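PDB 4GT6: cell surface protein from Faecalibacterium prausnitzii A2-165, which is of unknown function but, as an extracellular leucine-rich-repeat protein of the BspA type, probably binds other proteins at the bacterial cell surface. Local coordinates for residues Ile78-Tyr84 / Lys104-Phe110; Ile128-Ala132 / Ala152-Phe156. All coordinates share one frame; numbering follows the deposited sequence.

Interaction 1: residues Ile78-Tyr84 / Lys104-Phe110; sequences IGSNAFY and KIGRQAF
F83 and F110 lie side by side and point the same way, one coil of the chain above the next. Their planes are only 6° apart, but the rings are slid so far, centroids 5.2 Å from each other, that they barely overlap. F83 can be followed outward from its backbone. Its CB rests 3.4 Å from A109 O, the same oxygen that takes the F83 N-H in its carbonyl plane. CG, set anti to the carbonyl carbon (chi1 -62°), comes next to F110 CE1. CD2 makes the closest approach, 3.4 Å to F110 CE1, and CE2 still reaches CE1 and CZ of F110. F110 repeats both the backbone shape and the side-chain torsions of F83, so the rings come out almost parallel. The file continues on both sides, with F59 next to F83 and F133 next to F110. I78 closes the inner end: its CD1 meets the F110 ring at the edge, near CZ, and its CG2 faces A109 CB.

The backbones run parallel. I78 N donates to K104 O at 2.9 Å, and I78 O receives G106 N. Past this short bridge each chain makes a type II turn, and N81 N donates to R107 O, nearly along the C=O axis. G106 sits so close to S80 N that a CB there would clash. At the outer end the N81 and Q108 side chains also run together, their amide planes 65° apart. N81 ND2 gives a 2.7 Å bond to Q108 OE1, on a lone pair in the carbonyl plane. Near-parallel, slid phenylalanines inside, a side-chain hydrogen bond between amides at the turn and equivalent turns in register mark successive coils of a leucine-rich-repeat solenoid, here of the BspA type.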
loop_
_atom_site.group_PDB
_atom_site.type_symbol
_atom_site.label_atom_id
_atom_site.label_comp_id
_atom_site.label_asym_id
_atom_site.label_seq_id
_atom_site.Cartn_x
_atom_site.Cartn_y
_atom_site.Cartn_z
ATOM N N ILE A 78 3.179 -5.811 21.804
ATOM C CA ILE A 78 3.696 -6.858 20.928
ATOM C C ILE A 78 4.878 -6.205 20.216
ATOM O O ILE A 78 4.716 -5.167 19.552
ATOM C CB ILE A 78 2.645 -7.468 19.966
ATOM C CG1 ILE A 78 1.541 -8.190 20.773
ATOM C CG2 ILE A 78 3.355 -8.493 19.013
ATOM C CD1 ILE A 78 0.313 -8.557 19.966
ATOM N N GLY A 79 6.051 -6.792 20.393
ATOM C CA GLY A 79 7.284 -6.259 19.823
ATOM C C GLY A 79 7.365 -6.327 18.314
ATOM O O GLY A 79 6.549 -6.993 17.660
ATOM N N SER A 80 8.372 -5.636 17.753
ATOM C CA SER A 80 8.559 -5.643 16.307
ATOM C C SER A 80 8.913 -7.048 15.824
ATOM O O SER A 80 9.611 -7.804 16.530
ATOM C CB SER A 80 9.639 -4.646 15.896
ATOM O OG SER A 80 10.898 -4.994 16.445
ATOM N N ASN A 81 8.394 -7.418 14.636
ATOM C CA ASN A 81 8.653 -8.715 13.994
ATOM C C ASN A 81 8.380 -9.902 14.933
ATOM O O ASN A 81 8.955 -10.972 14.721
ATOM C CB ASN A 81 10.139 -8.758 13.505
ATOM C CG ASN A 81 10.441 -7.724 12.430
ATOM O OD1 ASN A 81 10.582 -6.529 12.706
ATOM N ND2 ASN A 81 10.465 -8.160 11.173
ATOM N N ALA A 82 7.484 -9.730 15.938
ATOM C CA ALA A 82 7.239 -10.812 16.931
ATOM C C ALA A 82 6.741 -12.106 16.283
ATOM O O ALA A 82 7.069 -13.179 16.776
ATOM C CB ALA A 82 6.235 -10.354 17.981
ATOM N N PHE A 83 5.940 -12.017 15.210
ATOM C CA PHE A 83 5.402 -13.215 14.547
ATOM C C PHE A 83 5.693 -13.126 13.053
ATOM O O PHE A 83 4.961 -13.667 12.231
ATOM C CB PHE A 83 3.874 -13.356 14.825
ATOM C CG PHE A 83 3.580 -13.534 16.293
ATOM C CD1 PHE A 83 3.624 -14.800 16.881
ATOM C CD2 PHE A 83 3.290 -12.429 17.102
ATOM C CE1 PHE A 83 3.401 -14.953 18.252
ATOM C CE2 PHE A 83 3.054 -12.591 18.473
ATOM C CZ PHE A 83 3.132 -13.843 19.040
ATOM N N TYR A 84 6.783 -12.458 12.706
ATOM C CA TYR A 84 7.187 -12.292 11.320
ATOM C C TYR A 84 7.371 -13.660 10.646
ATOM O O TYR A 84 8.045 -14.551 11.191
ATOM C CB TYR A 84 8.513 -11.516 11.296
ATOM C CG TYR A 84 9.096 -11.274 9.919
ATOM C CD1 TYR A 84 8.759 -10.137 9.193
ATOM C CD2 TYR A 84 10.047 -12.144 9.377
ATOM C CE1 TYR A 84 9.350 -9.862 7.960
ATOM C CE2 TYR A 84 10.629 -11.892 8.137
ATOM C CZ TYR A 84 10.296 -10.736 7.445
ATOM O OH TYR A 84 10.892 -10.445 6.251
ATOM N N LYS A 104 0.038 -1.511 22.037
ATOM C CA LYS A 104 1.047 -1.182 21.026
ATOM C C LYS A 104 1.457 -2.421 20.254
ATOM O O LYS A 104 1.694 -3.456 20.872
ATOM C CB LYS A 104 2.267 -0.569 21.725
ATOM C CG LYS A 104 3.412 -0.182 20.780
ATOM C CD LYS A 104 4.484 0.638 21.508
ATOM C CE LYS A 104 5.582 1.043 20.552
ATOM N NZ LYS A 104 6.616 1.896 21.203
ATOM N N ILE A 105 1.519 -2.319 18.915
ATOM C CA ILE A 105 1.962 -3.416 18.045
ATOM C C ILE A 105 3.141 -2.871 17.231
ATOM O O ILE A 105 3.007 -1.821 16.583
ATOM C CB ILE A 105 0.804 -3.990 17.162
ATOM C CG1 ILE A 105 -0.307 -4.632 18.044
ATOM C CG2 ILE A 105 1.348 -5.043 16.138
ATOM C CD1 ILE A 105 -1.573 -5.006 17.274
ATOM N N GLY A 106 4.291 -3.554 17.311
ATOM C CA GLY A 106 5.535 -3.123 16.680
ATOM C C GLY A 106 5.575 -3.292 15.173
ATOM O O GLY A 106 4.701 -3.934 14.581
ATOM N N ARG A 107 6.657 -2.772 14.542
ATOM C CA ARG A 107 6.813 -2.863 13.083
ATOM C C ARG A 107 6.836 -4.307 12.648
ATOM O O ARG A 107 7.454 -5.115 13.339
ATOM C CB ARG A 107 8.176 -2.232 12.666
ATOM C CG ARG A 107 8.320 -0.761 12.994
ATOM C CD ARG A 107 9.569 -0.166 12.381
ATOM N NE ARG A 107 10.789 -0.780 12.883
ATOM C CZ ARG A 107 12.003 -0.479 12.433
ATOM N NH1 ARG A 107 12.157 0.405 11.452
ATOM N NH2 ARG A 107 13.069 -1.065 12.951
ATOM N N GLN A 108 6.207 -4.642 11.504
ATOM C CA GLN A 108 6.266 -5.974 10.895
ATOM C C GLN A 108 5.873 -7.100 11.877
ATOM O O GLN A 108 6.294 -8.253 11.685
ATOM C CB GLN A 108 7.707 -6.201 10.382
ATOM C CG GLN A 108 8.130 -5.205 9.287
ATOM C CD GLN A 108 9.448 -5.571 8.624
ATOM O OE1 GLN A 108 10.175 -6.485 9.052
ATOM N NE2 GLN A 108 9.783 -4.867 7.548
ATOM N N ALA A 109 5.041 -6.777 12.916
ATOM C CA ALA A 109 4.730 -7.798 13.954
ATOM C C ALA A 109 4.078 -9.047 13.364
ATOM O O ALA A 109 4.398 -10.152 13.806
ATOM C CB ALA A 109 3.862 -7.209 15.042
ATOM N N PHE A 110 3.235 -8.893 12.334
ATOM C CA PHE A 110 2.565 -10.045 11.712
ATOM C C PHE A 110 2.831 -10.049 10.224
ATOM O O PHE A 110 2.056 -10.616 9.448
ATOM C CB PHE A 110 1.051 -10.017 12.013
ATOM C CG PHE A 110 0.777 -10.146 13.488
ATOM C CD1 PHE A 110 0.707 -11.405 14.091
ATOM C CD2 PHE A 110 0.624 -9.018 14.286
ATOM C CE1 PHE A 110 0.472 -11.528 15.459
ATOM C CE2 PHE A 110 0.388 -9.141 15.660
ATOM C CZ PHE A 110 0.343 -10.398 16.245
#

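Interaction 2: residues Ile128-Ala132 / Ala152-Phe156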
loop_
_atom_site.group_PDB
_atom_site.type_symbol
_atom_site.label_atom_id
_atom_site.label_comp_id
_atom_site.label_asym_id
_atom_site.label_seq_id
_atom_site.Cartn_x
_atom_site.Cartn_y
_atom_site.Cartn_z
ATOM N N ILE A 128 0.054 1.273 16.196
ATOM C CA ILE A 128 0.416 0.150 15.319
ATOM C C ILE A 128 1.497 0.682 14.387
ATOM O O ILE A 128 1.245 1.662 13.654
ATOM C CB ILE A 128 -0.770 -0.468 14.536
ATOM C CG1 ILE A 128 -2.031 -0.700 15.391
ATOM C CG2 ILE A 128 -0.305 -1.752 13.886
ATOM C CD1 ILE A 128 -3.344 -0.984 14.517
ATOM N N ASP A 129 2.675 0.053 14.388
ATOM C CA ASP A 129 3.784 0.574 13.597
ATOM C C ASP A 129 3.831 -0.026 12.192
ATOM O O ASP A 129 3.031 -0.888 11.841
ATOM C CB ASP A 129 5.118 0.375 14.333
ATOM C CG ASP A 129 6.130 1.519 14.185
ATOM O OD1 ASP A 129 6.036 2.303 13.170
ATOM O OD2 ASP A 129 7.052 1.607 15.039
ATOM N N SER A 130 4.757 0.479 11.375
ATOM C CA SER A 130 4.911 0.154 9.950
ATOM C C SER A 130 4.816 -1.319 9.626
ATOM O O SER A 130 5.427 -2.143 10.323
ATOM C CB SER A 130 6.272 0.638 9.455
ATOM O OG SER A 130 6.416 2.003 9.818
ATOM N N GLU A 131 4.060 -1.632 8.545
ATOM C CA GLU A 131 3.943 -2.965 7.937
ATOM C C GLU A 131 3.551 -4.068 8.928
ATOM O O GLU A 131 3.897 -5.231 8.692
ATOM C CB GLU A 131 5.321 -3.326 7.354
ATOM C CG GLU A 131 5.801 -2.382 6.260
ATOM C CD GLU A 131 7.201 -2.739 5.805
ATOM O OE1 GLU A 131 8.160 -2.569 6.593
ATOM O OE2 GLU A 131 7.318 -3.291 4.689
ATOM N N ALA A 132 2.804 -3.737 9.988
ATOM C CA ALA A 132 2.442 -4.728 11.001
ATOM C C ALA A 132 1.608 -5.861 10.415
ATOM O O ALA A 132 1.710 -6.975 10.917
ATOM C CB ALA A 132 1.678 -4.065 12.138
ATOM N N ALA A 152 0.135 3.468 9.817
ATOM C CA ALA A 152 1.571 3.503 9.479
ATOM C C ALA A 152 1.847 2.904 8.090
ATOM O O ALA A 152 1.006 2.187 7.541
ATOM C CB ALA A 152 2.387 2.796 10.555
ATOM N N ASP A 153 2.986 3.264 7.498
ATOM C CA ASP A 153 3.335 2.871 6.131
ATOM C C ASP A 153 3.297 1.359 5.924
ATOM O O ASP A 153 3.732 0.598 6.792
ATOM C CB ASP A 153 4.707 3.423 5.716
ATOM C CG ASP A 153 5.870 2.929 6.536
ATOM O OD1 ASP A 153 6.077 3.458 7.658
ATOM O OD2 ASP A 153 6.542 1.989 6.089
ATOM N N GLY A 154 2.706 0.959 4.806
ATOM C CA GLY A 154 2.599 -0.433 4.379
ATOM C C GLY A 154 1.858 -1.345 5.330
ATOM O O GLY A 154 2.017 -2.560 5.250
HETATM N N MSE A 155 1.039 -0.770 6.227
HETATM C CA MSE A 155 0.363 -1.564 7.261
HETATM C C MSE A 155 -0.414 -2.744 6.693
HETATM O O MSE A 155 -0.290 -3.839 7.256
HETATM C CB MSE A 155 -0.555 -0.725 8.153
HETATM C CG MSE A 155 -1.317 -1.581 9.208
HETATM SE SE MSE A 155 -2.208 -0.483 10.502
HETATM C CE MSE A 155 -0.652 0.450 10.970
ATOM N N PHE A 156 -1.186 -2.564 5.616
ATOM C CA PHE A 156 -1.938 -3.668 5.039
ATOM C C PHE A 156 -1.556 -3.912 3.607
ATOM O O PHE A 156 -2.370 -4.466 2.866
ATOM C CB PHE A 156 -3.458 -3.410 5.125
ATOM C CG PHE A 156 -3.967 -3.235 6.537
ATOM C CD1 PHE A 156 -4.092 -4.330 7.391
ATOM C CD2 PHE A 156 -4.326 -1.980 7.011
ATOM C CE1 PHE A 156 -4.549 -4.162 8.710
ATOM C CE2 PHE A 156 -4.816 -1.819 8.320
ATOM C CZ PHE A 156 -4.900 -2.905 9.160
#
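S130 OG donates to D153 OD1 at 2.6 Å, meeting the oxygen from above the carboxylate plane, 39° out of it. D153 CG stands between its backbone N and carbonyl carbon (chi1 62°), a torsion that brings the carboxylate over to S130. The backbone of D153 serves too: its O accepts E131 N at 2.9 Å, almost in line with the C=O bond. S130 N is taken by D129 OD1 within its own segment, and E131 CA sends a C-H to G154 O. The carboxylate of E131 is held from outside the contact, by Q108 NE2 on OE1 and H134 ND1 on OE2.

The A152 methyl lies against the backbone at S130 N and I128 O. An apolar contact joins it: in the conformer given, one of two modelled, the selenomethionine M155 bends at chi3 and its CE reaches I128 CG2 at 3.7 Å. Were D153 an alanine, the S130 hydroxyl would probably lose this acceptor and be free to turn, although the backbone bond to E131 could remain. With D129, E131 and D153 gathered along this edge, the carboxylates probably give it an acidic character, eased by the donors that meet each of them.

Both interactions join consecutive coils of the same solenoid, and they adjoin: Q108 N probably bonds to S130 O and F110 N to A132 O, so 104-110 is the middle layer between 78-84 and 128-132. Both contacts are partly buried, with apolar groups inside and polar ones along the turns. Interaction 1 is the larger and includes a parallel strand bridge and a pair of rings; interaction 2 has no bridge between its segments, and its apolar part is the A152 methyl and, in one modelled conformer, the selenomethionine methyl. At the turn, the neutral amide pair of the first gives way to a hydroxyl and a carboxylate in the second, with the Q108-E131 bond linking the two.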